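Local coordinates for protein putative N-acetylneuraminate lyase ([Ruminococcus] gnavus ATCC 29149, PDB 6RB7) that belongs to the dihydrodipicolinate synthetase family, whose members are built on a beta/alpha barrel, at residues A[194-207]-A[217-231]. Numbering follows the deposited sequence.
Sequences VIGVANSSMPVQDI and EYIIFNGPDEQFMSG. Unlike the reference sequence in segment 194-207: Ala198 (reference Lys).
Ile195 O accepts from Ile219 N at 2.9 Å, the first of four backbone bonds joining strands 194-199 and 219-222; Val197 and Asn199 each use both N-H and C=O. A fifth, from Gly223 N just beyond the strand's end to Asn199 O, is bent to 134° and comes from above the carbonyl plane. Glycine suits Gly196 and Gly223, where a CB would strike Ile219 O and Ser200 OG respectively. These parallel neighbours, linked by helix 204-214, form one beta-alpha-beta unit of the barrel. On the helix side, Ile220 CG2 packs on Ile207 CG2 at 4.0 Å, methyls of two beta-branched residues meeting between strand and helix. Past the strand ends, the extended Gln227 side chain points NE2 almost straight at Met202 O (2.8 Å), which lies in its amide plane; OE1 accepts from Gln205 N of the second subunit. Asn222 sends ND2 to Pro224 O at 2.9 Å, while Gln227 N reaches that oxygen from the opposite face. Asn199 ND2 donates to Ser201 OG, which in turn donates a hydrogen bond to Asp206 OD2 (2.6 Å); Asn171 serves Asn199 OD1. A water bridges Ser200 OG, also bonded to Tyr170 OH, and, weakly, Gly223 O.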
ATOM      1  N   VAL A 194     -21.749  15.264 -16.437  1.00 12.29           N
ATOM      2  CA  VAL A 194     -20.300  15.040 -16.112  1.00 11.62           C
ATOM      3  C   VAL A 194     -19.470  15.684 -17.222  1.00 12.70           C
ATOM      4  O   VAL A 194     -19.605  15.300 -18.381  1.00 12.40           O
ATOM      5  CB  VAL A 194     -19.978  13.559 -15.919  1.00 12.21           C
ATOM      6  CG1 VAL A 194     -18.488  13.344 -15.752  1.00 14.45           C
ATOM      7  CG2 VAL A 194     -20.721  13.015 -14.678  1.00 12.66           C
ATOM      8  N   ILE A 195     -18.577  16.606 -16.839  1.00 11.84           N
ATOM      9  CA  ILE A 195     -17.696  17.323 -17.780  1.00 13.13           C
ATOM     10  C   ILE A 195     -16.268  16.835 -17.650  1.00 11.56           C
ATOM     11  O   ILE A 195     -15.467  17.207 -18.508  1.00 11.64           O
ATOM     12  CB  ILE A 195     -17.767  18.857 -17.613  1.00 13.01           C
ATOM     13  CG1 ILE A 195     -17.308  19.336 -16.234  1.00 12.77           C
ATOM     14  CG2 ILE A 195     -19.147  19.369 -17.969  1.00 14.93           C
ATOM     15  CD1 ILE A 195     -16.942  20.798 -16.200  1.00 13.44           C
ATOM     16  N   GLY A 196     -15.954  16.013 -16.642  1.00 10.07           N
ATOM     17  CA  GLY A 196     -14.573  15.544 -16.513  1.00 11.60           C
ATOM     18  C   GLY A 196     -14.147  15.341 -15.089  1.00 11.75           C
ATOM     19  O   GLY A 196     -14.977  15.019 -14.248  1.00 10.54           O
ATOM     20  N   VAL A 197     -12.843  15.374 -14.891  1.00 12.17           N
ATOM     21  CA  VAL A 197     -12.175  14.795 -13.701  1.00 11.69           C
ATOM     22  C   VAL A 197     -11.110  15.783 -13.234  1.00 10.53           C
ATOM     23  O   VAL A 197     -10.271  16.166 -14.053  1.00 10.70           O
ATOM     24  CB  VAL A 197     -11.502  13.446 -13.980  1.00 10.73           C
ATOM     25  CG1 VAL A 197     -10.883  12.872 -12.729  1.00 11.89           C
ATOM     26  CG2 VAL A 197     -12.466  12.472 -14.622  1.00 11.76           C
ATOM     27  N   ALA A 198     -11.128  16.142 -11.971  1.00  9.99           N
ATOM     28  CA  ALA A 198      -9.986  16.778 -11.312  1.00 10.79           C
ATOM     29  C   ALA A 198      -9.119  15.672 -10.741  1.00 10.80           C
ATOM     30  O   ALA A 198      -9.591  14.944  -9.837  1.00 11.76           O
ATOM     31  CB  ALA A 198     -10.442  17.765 -10.285  1.00 11.54           C
ATOM     32  N   ASN A 199      -7.954  15.463 -11.330  1.00 10.51           N
ATOM     33  CA  ASN A 199      -7.145  14.267 -11.003  1.00 11.11           C
ATOM     34  C   ASN A 199      -6.017  14.633 -10.052  1.00 11.39           C
ATOM     35  O   ASN A 199      -5.045  15.297 -10.490  1.00 11.33           O
ATOM     36  CB  ASN A 199      -6.560  13.612 -12.236  1.00 11.82           C
ATOM     37  CG  ASN A 199      -6.010  12.265 -11.828  1.00 15.01           C
ATOM     38  OD1 ASN A 199      -6.794  11.429 -11.387  1.00 14.76           O
ATOM     39  ND2 ASN A 199      -4.696  12.092 -11.833  1.00 11.64           N
ATOM     40  N   SER A 200      -6.069  14.075  -8.840  1.00 10.51           N
ATOM     41  CA  SER A 200      -5.022  14.318  -7.813  1.00 11.00           C
ATOM     42  C   SER A 200      -4.244  13.038  -7.485  1.00 12.20           C
ATOM     43  O   SER A 200      -3.355  13.125  -6.640  1.00 12.76           O
ATOM     44  CB  SER A 200      -5.561  14.959  -6.571  1.00 12.41           C
ATOM     45  OG  SER A 200      -5.757  16.360  -6.844  1.00 14.85           O
ATOM     46  N   SER A 201      -4.472  11.941  -8.198  1.00 10.73           N
ATOM     47  CA  SER A 201      -3.576  10.782  -8.117  1.00  9.31           C
ATOM     48  C   SER A 201      -2.219  11.219  -8.671  1.00 10.15           C
ATOM     49  O   SER A 201      -2.152  12.173  -9.457  1.00 10.65           O
ATOM     50  CB  SER A 201      -4.130   9.601  -8.860  1.00 11.67           C
ATOM     51  OG  SER A 201      -4.011   9.765 -10.259  1.00 12.71           O
ATOM     52  N   MET A 202      -1.158  10.541  -8.267  1.00 11.54           N
ATOM     53  CA  MET A 202       0.191  10.966  -8.703  1.00 12.28           C
ATOM     54  C   MET A 202       0.553  10.585 -10.133  1.00 10.78           C
ATOM     55  O   MET A 202       1.301  11.329 -10.768  1.00 12.54           O
ATOM     56  CB  MET A 202       1.250  10.500  -7.713  1.00 14.39           C
ATOM     57  CG  MET A 202       1.088  11.104  -6.334  1.00 13.17           C
ATOM     58  SD  MET A 202       0.977  12.880  -6.281  1.00 15.70           S
ATOM     59  CE  MET A 202       2.618  13.313  -6.861  1.00 19.59           C
ATOM     60  N   PRO A 203       0.128   9.443 -10.715  1.00 11.61           N
ATOM     61  CA  PRO A 203       0.548   9.134 -12.076  1.00 10.85           C
ATOM     62  C   PRO A 203      -0.073  10.090 -13.097  1.00 11.14           C
ATOM     63  O   PRO A 203      -1.292  10.204 -13.182  1.00 11.69           O
ATOM     64  CB  PRO A 203       0.094   7.696 -12.312  1.00 11.00           C
ATOM     65  CG  PRO A 203      -0.099   7.122 -10.912  1.00 12.84           C
ATOM     66  CD  PRO A 203      -0.583   8.312 -10.087  1.00 12.14           C
ATOM     67  N   VAL A 204       0.746  10.757 -13.917  1.00 11.52           N
ATOM     68  CA  VAL A 204       0.189  11.532 -15.065  1.00 10.87           C
ATOM     69  C   VAL A 204      -0.391  10.554 -16.072  1.00 10.72           C
ATOM     70  O   VAL A 204      -1.226  10.962 -16.850  1.00 11.44           O
ATOM     71  CB  VAL A 204       1.215  12.479 -15.688  1.00 11.35           C
ATOM     72  CG1 VAL A 204       1.623  13.552 -14.677  1.00 11.34           C
ATOM     73  CG2 VAL A 204       2.411  11.745 -16.229  1.00 13.80           C
ATOM     74  N   GLN A 205      -0.026   9.267 -16.019  1.00  9.70           N
ATOM     75  CA  GLN A 205      -0.677   8.250 -16.858  1.00 10.36           C
ATOM     76  C   GLN A 205      -2.181   8.326 -16.605  1.00 11.46           C
ATOM     77  O   GLN A 205      -2.938   8.041 -17.548  1.00 11.35           O
ATOM     78  CB  GLN A 205      -0.101   6.864 -16.592  1.00 12.05           C
ATOM     79  CG  GLN A 205      -0.684   5.832 -17.520  1.00 13.08           C
ATOM     80  CD  GLN A 205      -0.042   4.473 -17.317  1.00 14.92           C
ATOM     81  OE1 GLN A 205       1.094   4.376 -16.825  1.00 16.53           O
ATOM     82  NE2 GLN A 205      -0.678   3.459 -17.858  1.00 15.80           N
ATOM     83  N   ASP A 206      -2.634   8.570 -15.371  1.00 10.28           N
ATOM     84  CA  ASP A 206      -4.086   8.565 -15.092  1.00 10.54           C
ATOM     85  C   ASP A 206      -4.754   9.702 -15.870  1.00 10.69           C
ATOM     86  O   ASP A 206      -5.863   9.485 -16.426  1.00 11.13           O
ATOM     87  CB  ASP A 206      -4.358   8.696 -13.596  1.00 11.84           C
ATOM     88  CG  ASP A 206      -4.012   7.447 -12.801  1.00 17.03           C
ATOM     89  OD1 ASP A 206      -3.795   6.376 -13.448  1.00 17.18           O
ATOM     90  OD2 ASP A 206      -4.045   7.504 -11.536  1.00 14.30           O
ATOM     91  N   ILE A 207      -4.116  10.870 -15.947  1.00 11.61           N
ATOM     92  CA  ILE A 207      -4.615  11.997 -16.766  1.00 10.63           C
ATOM     93  C   ILE A 207      -4.749  11.544 -18.223  1.00 11.76           C
ATOM     94  O   ILE A 207      -5.801  11.721 -18.847  1.00 11.61           O
ATOM     95  CB  ILE A 207      -3.718  13.227 -16.594  1.00 11.41           C
ATOM     96  CG1 ILE A 207      -3.860  13.764 -15.179  1.00 12.41           C
ATOM     97  CG2 ILE A 207      -4.058  14.270 -17.646  1.00 12.14           C
ATOM     98  CD1 ILE A 207      -2.878  14.868 -14.836  1.00 13.14           C
ATOM     99  N   GLU A 217     -14.832  16.312 -25.505  1.00 13.66           N
ATOM    100  CA  GLU A 217     -15.992  16.910 -24.797  1.00 14.13           C
ATOM    101  C   GLU A 217     -15.822  16.808 -23.291  1.00 12.03           C
ATOM    102  O   GLU A 217     -16.764  17.209 -22.597  1.00 13.28           O
ATOM    103  CB  GLU A 217     -17.286  16.240 -25.207  1.00 16.21           C
ATOM    104  CG  GLU A 217     -17.588  16.536 -26.657  1.00 19.32           C
ATOM    105  CD  GLU A 217     -19.046  16.335 -26.958  1.00 20.79           C
ATOM    106  OE1 GLU A 217     -19.494  15.177 -26.868  1.00 22.15           O
ATOM    107  OE2 GLU A 217     -19.715  17.315 -27.233  1.00 22.61           O
ATOM    108  N   TYR A 218     -14.639  16.434 -22.791  1.00 11.55           N
ATOM    109  CA  TYR A 218     -14.373  16.351 -21.351  1.00 12.48           C
ATOM    110  C   TYR A 218     -13.069  17.050 -21.071  1.00 12.52           C
ATOM    111  O   TYR A 218     -12.240  17.229 -21.976  1.00 14.25           O
ATOM    112  CB  TYR A 218     -14.317  14.879 -20.901  1.00 12.83           C
ATOM    113  CG  TYR A 218     -15.619  14.161 -21.054  1.00 12.32           C
ATOM    114  CD1 TYR A 218     -16.017  13.650 -22.283  1.00 14.11           C
ATOM    115  CD2 TYR A 218     -16.450  13.975 -19.970  1.00 12.22           C
ATOM    116  CE1 TYR A 218     -17.219  12.992 -22.422  1.00 15.22           C
ATOM    117  CE2 TYR A 218     -17.651  13.298 -20.091  1.00 13.31           C
ATOM    118  CZ  TYR A 218     -18.039  12.809 -21.320  1.00 16.84           C
ATOM    119  OH  TYR A 218     -19.238  12.174 -21.466  1.00 15.61           O
ATOM    120  N   ILE A 219     -12.946  17.537 -19.849  1.00 11.36           N
ATOM    121  CA  ILE A 219     -11.724  18.212 -19.376  1.00 12.45           C
ATOM    122  C   ILE A 219     -11.176  17.459 -18.173  1.00 10.73           C
ATOM    123  O   ILE A 219     -11.928  17.041 -17.273  1.00 11.14           O
ATOM    124  CB  ILE A 219     -11.955  19.701 -19.055  1.00 10.83           C
ATOM    125  CG1 ILE A 219     -10.647  20.373 -18.682  1.00 12.94           C
ATOM    126  CG2 ILE A 219     -13.011  19.902 -17.979  1.00 12.26           C
ATOM    127  CD1 ILE A 219     -10.719  21.878 -18.690  1.00 14.60           C
ATOM    128  N   ILE A 220      -9.857  17.282 -18.184  1.00 10.49           N
ATOM    129  CA  ILE A 220      -9.128  16.775 -17.008  1.00 10.86           C
ATOM    130  C   ILE A 220      -8.372  17.947 -16.383  1.00 10.61           C
ATOM    131  O   ILE A 220      -7.711  18.716 -17.119  1.00 11.95           O
ATOM    132  CB  ILE A 220      -8.176  15.613 -17.338  1.00 10.46           C
ATOM    133  CG1 ILE A 220      -8.832  14.589 -18.269  1.00 10.52           C
ATOM    134  CG2 ILE A 220      -7.675  15.019 -16.041  1.00 11.87           C
ATOM    135  CD1 ILE A 220     -10.122  13.978 -17.748  1.00 13.50           C
ATOM    136  N   PHE A 221      -8.531  18.121 -15.093  1.00  9.48           N
ATOM    137  CA  PHE A 221      -7.795  19.148 -14.348  1.00  9.02           C
ATOM    138  C   PHE A 221      -6.595  18.524 -13.642  1.00 12.03           C
ATOM    139  O   PHE A 221      -6.738  17.478 -12.982  1.00 11.95           O
ATOM    140  CB  PHE A 221      -8.623  19.846 -13.294  1.00 10.56           C
ATOM    141  CG  PHE A 221      -9.926  20.453 -13.754  1.00  9.92           C
ATOM    142  CD1 PHE A 221     -11.053  19.672 -13.903  1.00 11.46           C
ATOM    143  CD2 PHE A 221     -10.002  21.807 -14.082  1.00 12.05           C
ATOM    144  CE1 PHE A 221     -12.262  20.242 -14.261  1.00 12.29           C
ATOM    145  CE2 PHE A 221     -11.195  22.353 -14.502  1.00 12.59           C
ATOM    146  CZ  PHE A 221     -12.311  21.573 -14.596  1.00 11.85           C
ATOM    147  N   ASN A 222      -5.420  19.109 -13.803  1.00  8.75           N
ATOM    148  CA  ASN A 222      -4.240  18.632 -13.053  1.00  9.28           C
ATOM    149  C   ASN A 222      -4.393  19.033 -11.577  1.00 11.50           C
ATOM    150  O   ASN A 222      -4.481  20.257 -11.275  1.00 12.06           O
ATOM    151  CB  ASN A 222      -2.970  19.245 -13.611  1.00  9.02           C
ATOM    152  CG  ASN A 222      -1.746  18.712 -12.892  1.00 11.41           C
ATOM    153  OD1 ASN A 222      -1.253  17.680 -13.284  1.00 12.25           O
ATOM    154  ND2 ASN A 222      -1.296  19.394 -11.826  1.00 10.11           N
ATOM    155  N   GLY A 223      -4.336  18.072 -10.683  1.00 12.34           N
ATOM    156  CA  GLY A 223      -4.418  18.263  -9.227  1.00 12.66           C
ATOM    157  C   GLY A 223      -3.080  18.410  -8.528  1.00 14.08           C
ATOM    158  O   GLY A 223      -2.996  19.191  -7.587  1.00 14.27           O
ATOM    159  N   PRO A 224      -2.040  17.590  -8.797  1.00 12.60           N
ATOM    160  CA  PRO A 224      -0.757  17.693  -8.065  1.00 11.67           C
ATOM    161  C   PRO A 224       0.042  18.905  -8.554  1.00 10.53           C
ATOM    162  O   PRO A 224       0.579  18.899  -9.684  1.00 10.61           O
ATOM    163  CB  PRO A 224      -0.028  16.384  -8.376  1.00 14.32           C
ATOM    164  CG  PRO A 224      -1.148  15.446  -8.811  1.00 12.54           C
ATOM    165  CD  PRO A 224      -2.067  16.372  -9.604  1.00 12.87           C
ATOM    166  N   ASP A 225       0.105  19.962  -7.733  1.00 10.38           N
ATOM    167  CA  ASP A 225       0.684  21.246  -8.201  1.00 10.57           C
ATOM    168  C   ASP A 225       2.153  21.041  -8.627  1.00  9.94           C
ATOM    169  O   ASP A 225       2.630  21.743  -9.551  1.00 10.47           O
ATOM    170  CB  ASP A 225       0.614  22.273  -7.084  1.00 11.13           C
ATOM    171  CG  ASP A 225      -0.788  22.535  -6.523  1.00 16.86           C
ATOM    172  OD1 ASP A 225      -1.747  21.865  -6.953  1.00 15.53           O
ATOM    173  OD2 ASP A 225      -0.911  23.470  -5.699  1.00 14.73           O
ATOM    174  N   GLU A 226       2.864  20.160  -7.930  1.00 10.68           N
ATOM    175  CA  GLU A 226       4.295  19.875  -8.167  1.00 10.73           C
ATOM    176  C   GLU A 226       4.516  19.259  -9.551  1.00 10.53           C
ATOM    177  O   GLU A 226       5.647  19.205 -10.015  1.00 11.57           O
ATOM    178  CB  GLU A 226       4.784  18.880  -7.109  1.00 14.42           C
ATOM    179  CG  GLU A 226       4.694  19.395  -5.672  1.00 17.64           C
ATOM    180  CD  GLU A 226       3.367  19.137  -4.943  1.00 15.21           C
ATOM    181  OE1 GLU A 226       2.308  18.826  -5.581  1.00 13.83           O
ATOM    182  OE2 GLU A 226       3.379  19.184  -3.674  1.00 18.70           O
ATOM    183  N   GLN A 227       3.468  18.798 -10.189  1.00 10.16           N
ATOM    184  CA  GLN A 227       3.534  18.144 -11.530  1.00 10.73           C
ATOM    185  C   GLN A 227       2.752  18.962 -12.588  1.00 11.53           C
ATOM    186  O   GLN A 227       2.493  18.437 -13.674  1.00 11.94           O
ATOM    187  CB  GLN A 227       2.980  16.728 -11.405  1.00 10.44           C
ATOM    188  CG  GLN A 227       3.726  15.883 -10.395  1.00  9.77           C
ATOM    189  CD  GLN A 227       3.307  14.420 -10.337  1.00 10.88           C
ATOM    190  OE1 GLN A 227       4.134  13.597  -9.929  1.00 10.71           O
ATOM    191  NE2 GLN A 227       2.059  14.067 -10.739  1.00 10.55           N
ATOM    192  N   PHE A 228       2.402  20.210 -12.287  1.00 11.23           N
ATOM    193  CA  PHE A 228       1.559  21.074 -13.149  1.00 11.16           C
ATOM    194  C   PHE A 228       1.951  20.942 -14.627  1.00 11.68           C
ATOM    195  O   PHE A 228       1.084  20.571 -15.458  1.00 10.43           O
ATOM    196  CB  PHE A 228       1.649  22.510 -12.638  1.00 10.91           C
ATOM    197  CG  PHE A 228       0.767  23.519 -13.311  1.00 10.86           C
ATOM    198  CD1 PHE A 228       1.033  23.962 -14.592  1.00 11.12           C
ATOM    199  CD2 PHE A 228      -0.334  24.059 -12.645  1.00 10.18           C
ATOM    200  CE1 PHE A 228       0.231  24.931 -15.191  1.00 13.45           C
ATOM    201  CE2 PHE A 228      -1.091  25.051 -13.227  1.00 12.08           C
ATOM    202  CZ  PHE A 228      -0.843  25.459 -14.512  1.00 12.14           C
ATOM    203  N   MET A 229       3.217  21.183 -14.957  1.00 12.37           N
ATOM    204  CA  MET A 229       3.597  21.260 -16.379  1.00 10.91           C
ATOM    205  C   MET A 229       3.476  19.890 -17.039  1.00 11.08           C
ATOM    206  O   MET A 229       3.109  19.818 -18.242  1.00 12.75           O
ATOM    207  CB  MET A 229       4.992  21.842 -16.572  1.00 13.00           C
ATOM    208  CG  MET A 229       6.089  21.009 -16.061  1.00 11.91           C
ATOM    209  SD  MET A 229       7.682  21.909 -16.238  1.00 15.60           S
ATOM    210  CE  MET A 229       7.860  22.003 -18.007  1.00 16.96           C
ATOM    211  N   SER A 230       3.737  18.823 -16.292  1.00 10.09           N
ATOM    212  CA  SER A 230       3.725  17.444 -16.799  1.00 10.26           C
ATOM    213  C   SER A 230       2.286  17.000 -17.038  1.00 10.79           C
ATOM    214  O   SER A 230       2.046  16.287 -18.042  1.00 11.11           O
ATOM    215  CB  SER A 230       4.425  16.539 -15.824  1.00 12.08           C
ATOM    216  OG  SER A 230       5.819  16.782 -15.813  1.00 12.52           O
ATOM    217  N   GLY A 231       1.367  17.291 -16.126  1.00 10.53           N
ATOM    218  CA  GLY A 231      -0.048  16.930 -16.328  1.00 10.32           C
ATOM    219  C   GLY A 231      -0.644  17.725 -17.465  1.00 10.90           C
ATOM    220  O   GLY A 231      -1.444  17.159 -18.233  1.00 11.38           O
TER
HETATM  221  O   HOH W   1     -20.797  13.087 -19.509  1.00 17.54           O
HETATM  222  O   HOH W   2      -3.596  17.523  -5.222  1.00 22.65           O